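Long-range contacts in naphthalene dioxygenase large subunit (Rhodococcus sp., PDB 2B1X), which is the large subunit of a Rieske-type non-haem iron oxygenase, holding a [2Fe-2S] cluster in one domain and a mononuclear iron in another: residues A[207-218]-A[418-427]; A[168-176]-A[243-253]. One frame throughout, in Å; residues are numbered along the deposited sequence.

Contact 1 of 2, residues A[207-218]-A[418-427]; sequences ADNFVGDAYHTM and DYAEANQRNF. With FE (Fe (III) ion), chain G.
Water 2 is gripped from both segments: it donates to Asp-208 OD1 and, at 2.6 Å, to Asp-213 OD2, and accepts from Gln-424 NE2 at 3.0 Å. Asp-208 OD1 also forms a salt bridge with Arg-91 of the second subunit; OD2 is hydrogen-bonded to Tyr-395 OH. The Gln-424 chain bends at chi2 (88°), laying its amide against the Gly-212 backbone, while its CG lies 3.3 Å from Asp-208 OD2. Beside them Asn-423 ND2 donates to Val-211 O (3.0 Å), and the same nitrogen also bonds Leu-251 O. Asp-213 OD1 takes two bonds from His-216, from N nearly along its C-O axis and from ND1 above the carboxylate plane, consistent with the aspartate orienting the imidazole whose NE2 binds the iron at 2.1 Å, with His-221 and Asp-372. Asp-213 OD2 bonds His-111 of the second subunit, a ligand of its iron-sulfur cluster, so this aspartate bridges two metal centres, as in related Rieske oxygenases. Tyr-419 CE2 meets Tyr-215 CA at 3.5 Å. The axes of 207-212 and 422-427 approach to 8.2 Å, their directions 131° apart; Val-211 (helix 204-212) and Phe-427 (helix 422-436) rest on Thr-297 of strand 293-298, Asn-423 and Gln-424 on strand 240-244.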
loop_
_atom_site.group_PDB
_atom_site.type_symbol
_atom_site.label_atom_id
_atom_site.label_comp_id
_atom_site.label_asym_id
_atom_site.label_seq_id
_atom_site.Cartn_x
_atom_site.Cartn_y
_atom_site.Cartn_z
ATOM N N ALA A 207 -15.550 -10.372 -17.489
ATOM C CA ALA A 207 -15.844 -11.487 -18.372
ATOM C C ALA A 207 -17.360 -11.827 -18.420
ATOM O O ALA A 207 -17.942 -12.022 -19.515
ATOM C CB ALA A 207 -14.997 -12.690 -17.950
ATOM N N ASP A 208 -17.995 -11.843 -17.245
ATOM C CA ASP A 208 -19.450 -12.082 -17.057
ATOM C C ASP A 208 -20.294 -11.046 -17.819
ATOM O O ASP A 208 -21.308 -11.369 -18.470
ATOM C CB ASP A 208 -19.760 -11.996 -15.530
ATOM C CG ASP A 208 -21.249 -12.093 -15.186
ATOM O OD1 ASP A 208 -21.925 -11.032 -14.948
ATOM O OD2 ASP A 208 -21.841 -13.196 -15.103
ATOM N N ASN A 209 -19.866 -9.792 -17.741
ATOM C CA ASN A 209 -20.557 -8.697 -18.382
ATOM C C ASN A 209 -20.557 -8.808 -19.910
ATOM O O ASN A 209 -21.620 -8.693 -20.554
ATOM C CB ASN A 209 -19.968 -7.364 -17.895
ATOM C CG ASN A 209 -20.631 -6.160 -18.539
ATOM O OD1 ASN A 209 -20.391 -5.892 -19.687
ATOM N ND2 ASN A 209 -21.479 -5.448 -17.798
ATOM N N PHE A 210 -19.384 -9.053 -20.494
ATOM C CA PHE A 210 -19.273 -9.110 -21.942
ATOM C C PHE A 210 -19.758 -10.434 -22.515
ATOM O O PHE A 210 -20.142 -10.435 -23.647
ATOM C CB PHE A 210 -17.838 -8.797 -22.456
ATOM C CG PHE A 210 -17.576 -7.337 -22.679
ATOM C CD1 PHE A 210 -17.434 -6.468 -21.597
ATOM C CD2 PHE A 210 -17.530 -6.811 -23.975
ATOM C CE1 PHE A 210 -17.191 -5.098 -21.784
ATOM C CE2 PHE A 210 -17.319 -5.412 -24.194
ATOM C CZ PHE A 210 -17.161 -4.552 -23.086
ATOM N N VAL A 211 -19.715 -11.551 -21.763
ATOM C CA VAL A 211 -20.152 -12.853 -22.324
ATOM C C VAL A 211 -21.668 -12.844 -22.714
ATOM O O VAL A 211 -22.097 -13.486 -23.696
ATOM C CB VAL A 211 -19.712 -14.118 -21.434
ATOM C CG1 VAL A 211 -20.606 -14.309 -20.171
ATOM C CG2 VAL A 211 -19.647 -15.438 -22.283
ATOM N N GLY A 212 -22.471 -12.064 -21.998
ATOM C CA GLY A 212 -23.906 -12.212 -22.141
ATOM C C GLY A 212 -24.769 -11.012 -21.826
ATOM O O GLY A 212 -25.949 -11.033 -22.122
ATOM N N ASP A 213 -24.189 -9.943 -21.295
ATOM C CA ASP A 213 -25.026 -8.931 -20.617
ATOM C C ASP A 213 -25.293 -7.655 -21.419
ATOM O O ASP A 213 -24.442 -6.755 -21.472
ATOM C CB ASP A 213 -24.376 -8.588 -19.255
ATOM C CG ASP A 213 -25.347 -7.892 -18.289
ATOM O OD1 ASP A 213 -26.173 -7.050 -18.684
ATOM O OD2 ASP A 213 -25.330 -8.136 -17.092
ATOM N N ALA A 214 -26.458 -7.595 -22.058
ATOM C CA ALA A 214 -26.971 -6.379 -22.640
ATOM C C ALA A 214 -27.897 -5.670 -21.650
ATOM O O ALA A 214 -28.011 -4.443 -21.670
ATOM C CB ALA A 214 -27.725 -6.710 -23.913
ATOM N N TYR A 215 -28.559 -6.473 -20.811
ATOM C CA TYR A 215 -29.517 -6.029 -19.764
ATOM C C TYR A 215 -29.068 -4.789 -18.995
ATOM O O TYR A 215 -29.894 -3.895 -18.770
ATOM C CB TYR A 215 -29.746 -7.176 -18.766
ATOM C CG TYR A 215 -30.833 -6.983 -17.707
ATOM C CD1 TYR A 215 -32.022 -6.264 -17.968
ATOM C CD2 TYR A 215 -30.663 -7.531 -16.438
ATOM C CE1 TYR A 215 -33.007 -6.118 -16.961
ATOM C CE2 TYR A 215 -31.622 -7.378 -15.451
ATOM C CZ TYR A 215 -32.781 -6.701 -15.706
ATOM O OH TYR A 215 -33.705 -6.591 -14.683
ATOM N N HIS A 216 -27.775 -4.723 -18.646
ATOM C CA HIS A 216 -27.188 -3.605 -17.855
ATOM C C HIS A 216 -27.205 -2.238 -18.532
ATOM O O HIS A 216 -27.158 -1.210 -17.878
ATOM C CB HIS A 216 -25.760 -3.941 -17.343
ATOM C CG HIS A 216 -24.666 -3.707 -18.345
ATOM N ND1 HIS A 216 -24.495 -4.503 -19.463
ATOM C CD2 HIS A 216 -23.705 -2.749 -18.418
ATOM C CE1 HIS A 216 -23.466 -4.053 -20.164
ATOM N NE2 HIS A 216 -22.965 -2.995 -19.551
ATOM N N THR A 217 -27.277 -2.236 -19.844
ATOM C CA THR A 217 -27.300 -0.983 -20.608
ATOM C C THR A 217 -28.313 0.012 -20.047
ATOM O O THR A 217 -27.936 1.134 -19.763
ATOM C CB THR A 217 -27.616 -1.258 -22.070
ATOM O OG1 THR A 217 -26.584 -2.057 -22.640
ATOM C CG2 THR A 217 -27.563 0.044 -22.895
ATOM N N MET A 218 -29.565 -0.420 -19.806
ATOM C CA MET A 218 -30.641 0.532 -19.421
ATOM C C MET A 218 -30.351 1.314 -18.115
ATOM O O MET A 218 -30.670 2.496 -18.022
ATOM C CB MET A 218 -32.016 -0.139 -19.352
ATOM C CG MET A 218 -32.445 -0.943 -20.601
ATOM S SD MET A 218 -34.119 -1.741 -20.278
ATOM C CE MET A 218 -33.579 -3.278 -19.469
ATOM N N ASP A 418 -31.521 -11.288 -26.813
ATOM C CA ASP A 418 -30.274 -11.100 -26.058
ATOM C C ASP A 418 -30.492 -10.553 -24.626
ATOM O O ASP A 418 -29.564 -10.041 -23.996
ATOM C CB ASP A 418 -29.268 -10.265 -26.876
ATOM C CG ASP A 418 -27.821 -10.417 -26.387
ATOM O OD1 ASP A 418 -27.470 -11.440 -25.727
ATOM O OD2 ASP A 418 -26.963 -9.518 -26.574
ATOM N N TYR A 419 -31.713 -10.658 -24.109
ATOM C CA TYR A 419 -31.931 -10.565 -22.677
ATOM C C TYR A 419 -31.999 -12.010 -22.151
ATOM O O TYR A 419 -33.051 -12.619 -22.128
ATOM C CB TYR A 419 -33.237 -9.808 -22.316
ATOM C CG TYR A 419 -33.164 -8.304 -22.453
ATOM C CD1 TYR A 419 -34.295 -7.581 -22.847
ATOM C CD2 TYR A 419 -31.957 -7.598 -22.233
ATOM C CE1 TYR A 419 -34.243 -6.173 -23.001
ATOM C CE2 TYR A 419 -31.889 -6.200 -22.387
ATOM C CZ TYR A 419 -33.051 -5.493 -22.778
ATOM O OH TYR A 419 -33.030 -4.115 -22.947
ATOM N N ALA A 420 -30.855 -12.560 -21.801
ATOM C CA ALA A 420 -30.798 -13.899 -21.224
ATOM C C ALA A 420 -29.528 -13.970 -20.400
ATOM O O ALA A 420 -28.689 -13.069 -20.486
ATOM C CB ALA A 420 -30.808 -14.977 -22.301
ATOM N N GLU A 421 -29.415 -15.011 -19.579
ATOM C CA GLU A 421 -28.220 -15.238 -18.767
ATOM C C GLU A 421 -27.668 -16.650 -18.983
ATOM O O GLU A 421 -26.866 -17.172 -18.160
ATOM C CB GLU A 421 -28.481 -14.917 -17.286
ATOM C CG GLU A 421 -28.561 -13.416 -17.023
ATOM C CD GLU A 421 -29.158 -13.019 -15.677
ATOM O OE1 GLU A 421 -29.999 -13.772 -15.137
ATOM O OE2 GLU A 421 -28.789 -11.918 -15.172
ATOM N N ALA A 422 -28.068 -17.261 -20.100
ATOM C CA ALA A 422 -27.555 -18.584 -20.498
ATOM C C ALA A 422 -26.039 -18.571 -20.771
ATOM O O ALA A 422 -25.306 -19.506 -20.374
ATOM C CB ALA A 422 -28.326 -19.142 -21.702
ATOM N N ASN A 423 -25.557 -17.511 -21.411
ATOM C CA ASN A 423 -24.111 -17.353 -21.640
ATOM C C ASN A 423 -23.290 -17.249 -20.361
ATOM O O ASN A 423 -22.265 -17.934 -20.236
ATOM C CB ASN A 423 -23.815 -16.168 -22.549
ATOM C CG ASN A 423 -24.299 -16.391 -23.950
ATOM O OD1 ASN A 423 -24.854 -17.477 -24.276
ATOM N ND2 ASN A 423 -24.101 -15.364 -24.828
ATOM N N GLN A 424 -23.731 -16.423 -19.419
ATOM C CA GLN A 424 -23.035 -16.296 -18.117
ATOM C C GLN A 424 -23.017 -17.630 -17.354
ATOM O O GLN A 424 -22.020 -17.985 -16.719
ATOM C CB GLN A 424 -23.677 -15.208 -17.243
ATOM C CG GLN A 424 -23.650 -13.768 -17.839
ATOM C CD GLN A 424 -24.839 -13.400 -18.755
ATOM O OE1 GLN A 424 -25.266 -14.191 -19.594
ATOM N NE2 GLN A 424 -25.348 -12.179 -18.595
ATOM N N ARG A 425 -24.123 -18.379 -17.464
ATOM C CA ARG A 425 -24.237 -19.672 -16.805
ATOM C C ARG A 425 -23.269 -20.704 -17.376
ATOM O O ARG A 425 -22.677 -21.473 -16.630
ATOM C CB ARG A 425 -25.666 -20.195 -16.947
ATOM C CG ARG A 425 -26.639 -19.558 -15.901
ATOM C CD ARG A 425 -27.844 -20.445 -15.633
ATOM N NE ARG A 425 -28.645 -20.325 -16.790
ATOM C CZ ARG A 425 -29.084 -21.289 -17.575
ATOM N NH1 ARG A 425 -28.886 -22.588 -17.343
ATOM N NH2 ARG A 425 -29.778 -20.905 -18.620
ATOM N N ASN A 426 -23.182 -20.745 -18.708
ATOM C CA ASN A 426 -22.225 -21.578 -19.438
ATOM C C ASN A 426 -20.774 -21.222 -19.106
ATOM O O ASN A 426 -19.920 -22.084 -19.009
ATOM C CB ASN A 426 -22.479 -21.407 -20.945
ATOM C CG ASN A 426 -21.548 -22.239 -21.815
ATOM O OD1 ASN A 426 -21.543 -23.459 -21.747
ATOM N ND2 ASN A 426 -20.774 -21.571 -22.663
ATOM N N PHE A 427 -20.495 -19.938 -18.946
ATOM C CA PHE A 427 -19.142 -19.497 -18.643
ATOM C C PHE A 427 -18.775 -20.020 -17.244
ATOM O O PHE A 427 -17.711 -20.602 -17.045
ATOM C CB PHE A 427 -19.098 -17.960 -18.720
ATOM C CG PHE A 427 -17.792 -17.354 -18.274
ATOM C CD1 PHE A 427 -16.855 -16.959 -19.210
ATOM C CD2 PHE A 427 -17.541 -17.129 -16.917
ATOM C CE1 PHE A 427 -15.651 -16.368 -18.820
ATOM C CE2 PHE A 427 -16.321 -16.549 -16.513
ATOM C CZ PHE A 427 -15.394 -16.146 -17.492
HETATM FE FE FE G . -21.408 -1.649 -19.964
HETATM O O HOH W 1 -20.393 -15.296 -16.186
HETATM O O HOH W 2 -24.442 -10.484 -16.286
HETATM O O HOH W 3 -19.954 -3.354 -20.379
HETATM O O HOH W 4 -28.692 -9.474 -21.373
HETATM O O HOH W 5 -28.001 -9.853 -16.969
HETATM O O HOH W 6 -21.729 -1.862 -22.144
#

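Contact 2 of 2, residues A[168-176]-A[243-253]; sequences DYLGDLKFY and IHTGHGHGLGI
His-249 holds Tyr-169 in two ways with one imidazole: NE2 donates to Tyr-169 O (2.9 Å), and the CE1-NE2 edge of the ring faces the tyrosine ring in an edge-to-face pair. The planes stand at 81°, with CE1 of His-249 3.6 Å from CE2 of Tyr-169. The carbonyl oxygen lies almost in the imidazole plane, while the donor sits 39° above the carbonyl plane and not on a lone pair. With CG anti to the backbone N (chi1 -180°), the Tyr-169 ring is set beside its own carbonyl, which lets one histidine reach both. His-247, within the hairpin turn itself, joins with its face under Tyr-169 CA in a CH-pi contact; the three rings form an aromatic cluster. A type I' turn from Gly-246 to His-249 closes this hairpin, and both histidines point at the end of helix 166-170, where Gly-171 leaves helical geometry with positive phi.

Beyond the cluster the contact becomes apolar. CG of Leu-173 meets CB of His-249, and CD2 of Leu-173 slides past CD2 of Leu-251 at 3.7 Å. Leu-251 CD2 lies over one face of the Tyr-176 ring, while Ile-243 CG2 approaches that ring obliquely, 3.9 Å from Tyr-176 CE1. The helical segment thus runs along the hairpin of strands 240-244 and 250-254, from its tip toward the strands, which are part of the large antiparallel sheet of the catalytic domain. Tyr-176 OH bonds Pro-411 O and Trp-408 NE1, and Tyr-169 OH bonds Phe-299 O. Because ND1 of His-249 is hydrogen-bonded to the backbone N of Phe-299 while NE2 donates, the pattern is consistent with a neutral imidazole protonated on NE2.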
loop_
_atom_site.group_PDB
_atom_site.type_symbol
_atom_site.label_atom_id
_atom_site.label_comp_id
_atom_site.label_asym_id
_atom_site.label_seq_id
_atom_site.Cartn_x
_atom_site.Cartn_y
_atom_site.Cartn_z
ATOM N N ASP A 168 -9.494 -26.633 -31.408
ATOM C CA ASP A 168 -10.488 -27.425 -30.668
ATOM C C ASP A 168 -11.088 -26.617 -29.493
ATOM O O ASP A 168 -12.296 -26.661 -29.221
ATOM C CB ASP A 168 -9.858 -28.729 -30.163
ATOM C CG ASP A 168 -9.693 -29.787 -31.285
ATOM O OD1 ASP A 168 -10.101 -29.552 -32.438
ATOM O OD2 ASP A 168 -9.147 -30.881 -31.086
ATOM N N TYR A 169 -10.225 -25.869 -28.812
ATOM C CA TYR A 169 -10.650 -25.053 -27.673
ATOM C C TYR A 169 -11.649 -23.967 -28.077
ATOM O O TYR A 169 -12.637 -23.705 -27.368
ATOM C CB TYR A 169 -9.414 -24.441 -27.029
ATOM C CG TYR A 169 -9.653 -23.562 -25.819
ATOM C CD1 TYR A 169 -9.847 -24.114 -24.565
ATOM C CD2 TYR A 169 -9.653 -22.183 -25.937
ATOM C CE1 TYR A 169 -10.042 -23.292 -23.431
ATOM C CE2 TYR A 169 -9.851 -21.359 -24.817
ATOM C CZ TYR A 169 -10.032 -21.929 -23.572
ATOM O OH TYR A 169 -10.196 -21.131 -22.455
ATOM N N LEU A 170 -11.397 -23.330 -29.211
ATOM C CA LEU A 170 -12.305 -22.318 -29.710
ATOM C C LEU A 170 -13.564 -23.011 -30.249
ATOM O O LEU A 170 -14.707 -22.558 -30.003
ATOM C CB LEU A 170 -11.609 -21.451 -30.762
ATOM C CG LEU A 170 -10.394 -20.660 -30.219
ATOM C CD1 LEU A 170 -9.709 -19.970 -31.381
ATOM C CD2 LEU A 170 -10.741 -19.655 -29.104
ATOM N N GLY A 171 -13.360 -24.146 -30.936
ATOM C CA GLY A 171 -14.479 -24.922 -31.438
ATOM C C GLY A 171 -15.434 -24.099 -32.284
ATOM O O GLY A 171 -15.014 -23.389 -33.213
ATOM N N ASP A 172 -16.728 -24.189 -31.962
ATOM C CA ASP A 172 -17.769 -23.546 -32.744
ATOM C C ASP A 172 -17.692 -22.017 -32.693
ATOM O O ASP A 172 -18.247 -21.332 -33.553
ATOM C CB ASP A 172 -19.141 -24.007 -32.257
ATOM C CG ASP A 172 -19.499 -25.422 -32.730
ATOM O OD1 ASP A 172 -18.871 -25.950 -33.668
ATOM O OD2 ASP A 172 -20.421 -26.087 -32.204
ATOM N N LEU A 173 -17.007 -21.487 -31.678
ATOM C CA LEU A 173 -16.782 -20.052 -31.594
ATOM C C LEU A 173 -16.051 -19.485 -32.809
ATOM O O LEU A 173 -16.267 -18.327 -33.166
ATOM C CB LEU A 173 -16.030 -19.699 -30.319
ATOM C CG LEU A 173 -16.358 -18.454 -29.504
ATOM C CD1 LEU A 173 -15.146 -17.538 -29.406
ATOM C CD2 LEU A 173 -17.634 -17.685 -29.866
ATOM N N LYS A 174 -15.231 -20.306 -33.473
ATOM C CA LYS A 174 -14.494 -19.856 -34.659
ATOM C C LYS A 174 -15.388 -19.216 -35.727
ATOM O O LYS A 174 -15.000 -18.218 -36.345
ATOM C CB LYS A 174 -13.635 -20.986 -35.250
ATOM C CG LYS A 174 -12.520 -21.438 -34.269
ATOM C CD LYS A 174 -11.414 -22.268 -34.946
ATOM C CE LYS A 174 -11.930 -23.586 -35.548
ATOM N NZ LYS A 174 -12.709 -24.362 -34.524
ATOM N N PHE A 175 -16.579 -19.781 -35.932
ATOM C CA PHE A 175 -17.589 -19.256 -36.867
ATOM C C PHE A 175 -17.901 -17.767 -36.639
ATOM O O PHE A 175 -18.034 -16.998 -37.585
ATOM C CB PHE A 175 -18.872 -20.088 -36.735
ATOM C CG PHE A 175 -20.016 -19.627 -37.619
ATOM C CD1 PHE A 175 -20.877 -18.617 -37.202
ATOM C CD2 PHE A 175 -20.254 -20.239 -38.844
ATOM C CE1 PHE A 175 -21.928 -18.210 -38.016
ATOM C CE2 PHE A 175 -21.308 -19.844 -39.650
ATOM C CZ PHE A 175 -22.145 -18.823 -39.242
ATOM N N TYR A 176 -17.969 -17.376 -35.374
ATOM C CA TYR A 176 -18.315 -16.014 -34.968
ATOM C C TYR A 176 -17.090 -15.120 -34.901
ATOM O O TYR A 176 -17.163 -13.963 -35.270
ATOM C CB TYR A 176 -19.048 -16.043 -33.616
ATOM C CG TYR A 176 -20.315 -16.851 -33.706
ATOM C CD1 TYR A 176 -20.370 -18.168 -33.230
ATOM C CD2 TYR A 176 -21.458 -16.321 -34.320
ATOM C CE1 TYR A 176 -21.549 -18.939 -33.347
ATOM C CE2 TYR A 176 -22.620 -17.072 -34.438
ATOM C CZ TYR A 176 -22.676 -18.377 -33.947
ATOM O OH TYR A 176 -23.851 -19.130 -34.103
ATOM N N ILE A 243 -25.842 -16.504 -27.781
ATOM C CA ILE A 243 -25.238 -17.751 -28.288
ATOM C C ILE A 243 -24.087 -18.259 -27.434
ATOM O O ILE A 243 -23.202 -17.496 -27.043
ATOM C CB ILE A 243 -24.679 -17.551 -29.728
ATOM C CG1 ILE A 243 -25.772 -17.063 -30.699
ATOM C CG2 ILE A 243 -23.923 -18.819 -30.219
ATOM C CD1 ILE A 243 -25.271 -15.943 -31.619
ATOM N N HIS A 244 -24.078 -19.551 -27.136
ATOM C CA HIS A 244 -22.909 -20.066 -26.454
ATOM C C HIS A 244 -22.465 -21.357 -27.058
ATOM O O HIS A 244 -23.200 -22.021 -27.778
ATOM C CB HIS A 244 -23.089 -20.181 -24.938
ATOM C CG HIS A 244 -23.923 -21.337 -24.502
ATOM N ND1 HIS A 244 -25.286 -21.247 -24.312
ATOM C CD2 HIS A 244 -23.584 -22.610 -24.196
ATOM C CE1 HIS A 244 -25.745 -22.411 -23.897
ATOM N NE2 HIS A 244 -24.731 -23.256 -23.811
ATOM N N THR A 245 -21.266 -21.717 -26.665
ATOM C CA THR A 245 -20.487 -22.754 -27.298
ATOM C C THR A 245 -19.908 -23.599 -26.138
ATOM O O THR A 245 -20.119 -23.249 -24.987
ATOM C CB THR A 245 -19.462 -21.914 -28.078
ATOM O OG1 THR A 245 -19.722 -22.023 -29.472
ATOM C CG2 THR A 245 -18.009 -22.220 -27.795
ATOM N N GLY A 246 -19.217 -24.701 -26.418
ATOM C CA GLY A 246 -18.501 -25.417 -25.373
ATOM C C GLY A 246 -17.304 -24.590 -24.882
ATOM O O GLY A 246 -17.038 -23.526 -25.422
ATOM N N HIS A 247 -16.595 -25.074 -23.866
ATOM C CA HIS A 247 -15.447 -24.335 -23.254
ATOM C C HIS A 247 -15.770 -22.922 -22.718
ATOM O O HIS A 247 -14.896 -22.015 -22.698
ATOM C CB HIS A 247 -14.226 -24.257 -24.185
ATOM C CG HIS A 247 -13.871 -25.557 -24.830
ATOM N ND1 HIS A 247 -13.095 -26.504 -24.207
ATOM C CD2 HIS A 247 -14.167 -26.060 -26.044
ATOM C CE1 HIS A 247 -12.931 -27.543 -25.006
ATOM N NE2 HIS A 247 -13.574 -27.297 -26.130
ATOM N N GLY A 248 -16.999 -22.731 -22.248
ATOM C CA GLY A 248 -17.323 -21.488 -21.564
ATOM C C GLY A 248 -17.516 -20.269 -22.447
ATOM O O GLY A 248 -17.811 -19.190 -21.913
ATOM N N HIS A 249 -17.400 -20.417 -23.773
ATOM C CA HIS A 249 -17.448 -19.239 -24.658
ATOM C C HIS A 249 -18.880 -18.828 -24.973
ATOM O O HIS A 249 -19.769 -19.680 -25.117
ATOM C CB HIS A 249 -16.739 -19.464 -25.987
ATOM C CG HIS A 249 -15.377 -20.070 -25.896
ATOM N ND1 HIS A 249 -14.364 -19.527 -25.139
ATOM C CD2 HIS A 249 -14.842 -21.148 -26.521
ATOM C CE1 HIS A 249 -13.266 -20.246 -25.292
ATOM N NE2 HIS A 249 -13.532 -21.244 -26.114
ATOM N N GLY A 250 -19.110 -17.515 -25.112
ATOM C CA GLY A 250 -20.414 -17.068 -25.568
ATOM C C GLY A 250 -20.358 -15.641 -26.072
ATOM O O GLY A 250 -19.401 -14.905 -25.776
ATOM N N LEU A 251 -21.427 -15.240 -26.743
ATOM C CA LEU A 251 -21.569 -13.899 -27.317
ATOM C C LEU A 251 -23.033 -13.536 -27.520
ATOM O O LEU A 251 -23.910 -14.399 -27.491
ATOM C CB LEU A 251 -20.894 -13.816 -28.680
ATOM C CG LEU A 251 -21.447 -14.590 -29.873
ATOM C CD1 LEU A 251 -21.044 -13.888 -31.186
ATOM C CD2 LEU A 251 -20.992 -16.056 -29.881
ATOM N N GLY A 252 -23.281 -12.253 -27.749
ATOM C CA GLY A 252 -24.598 -11.799 -28.193
ATOM C C GLY A 252 -24.453 -10.913 -29.404
ATOM O O GLY A 252 -23.448 -10.242 -29.547
ATOM N N ILE A 253 -25.467 -10.942 -30.277
ATOM C CA ILE A 253 -25.508 -10.127 -31.476
ATOM C C ILE A 253 -26.843 -9.383 -31.481
ATOM O O ILE A 253 -27.917 -10.015 -31.378
ATOM C CB ILE A 253 -25.384 -11.029 -32.744
ATOM C CG1 ILE A 253 -24.183 -11.974 -32.612
ATOM C CG2 ILE A 253 -25.328 -10.153 -34.041
ATOM C CD1 ILE A 253 -23.944 -12.917 -33.795
#

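How the contacts relate
From the N terminus, the chain passes 168-176 first and 207-218 next, before the hairpin 243-253 returns to 168-176 and closes the loop of contact 2. Contact 1 closes much later, when 418-427 comes back to 207-218, so the two loops cross rather than nest. The hairpin is where they meet: the helical segment 168-176 lies against one face, and helix 422-436 packs on the opposite one, where His-244 touches Asn-423 and Asn-426. A probable hydrogen bond from Asn-426 ND2 to Thr-245 O joins the contacts directly. Together they sandwich one edge region of the large sheet between helical layers, with the iron-bearing segment on the helix 422-436 side.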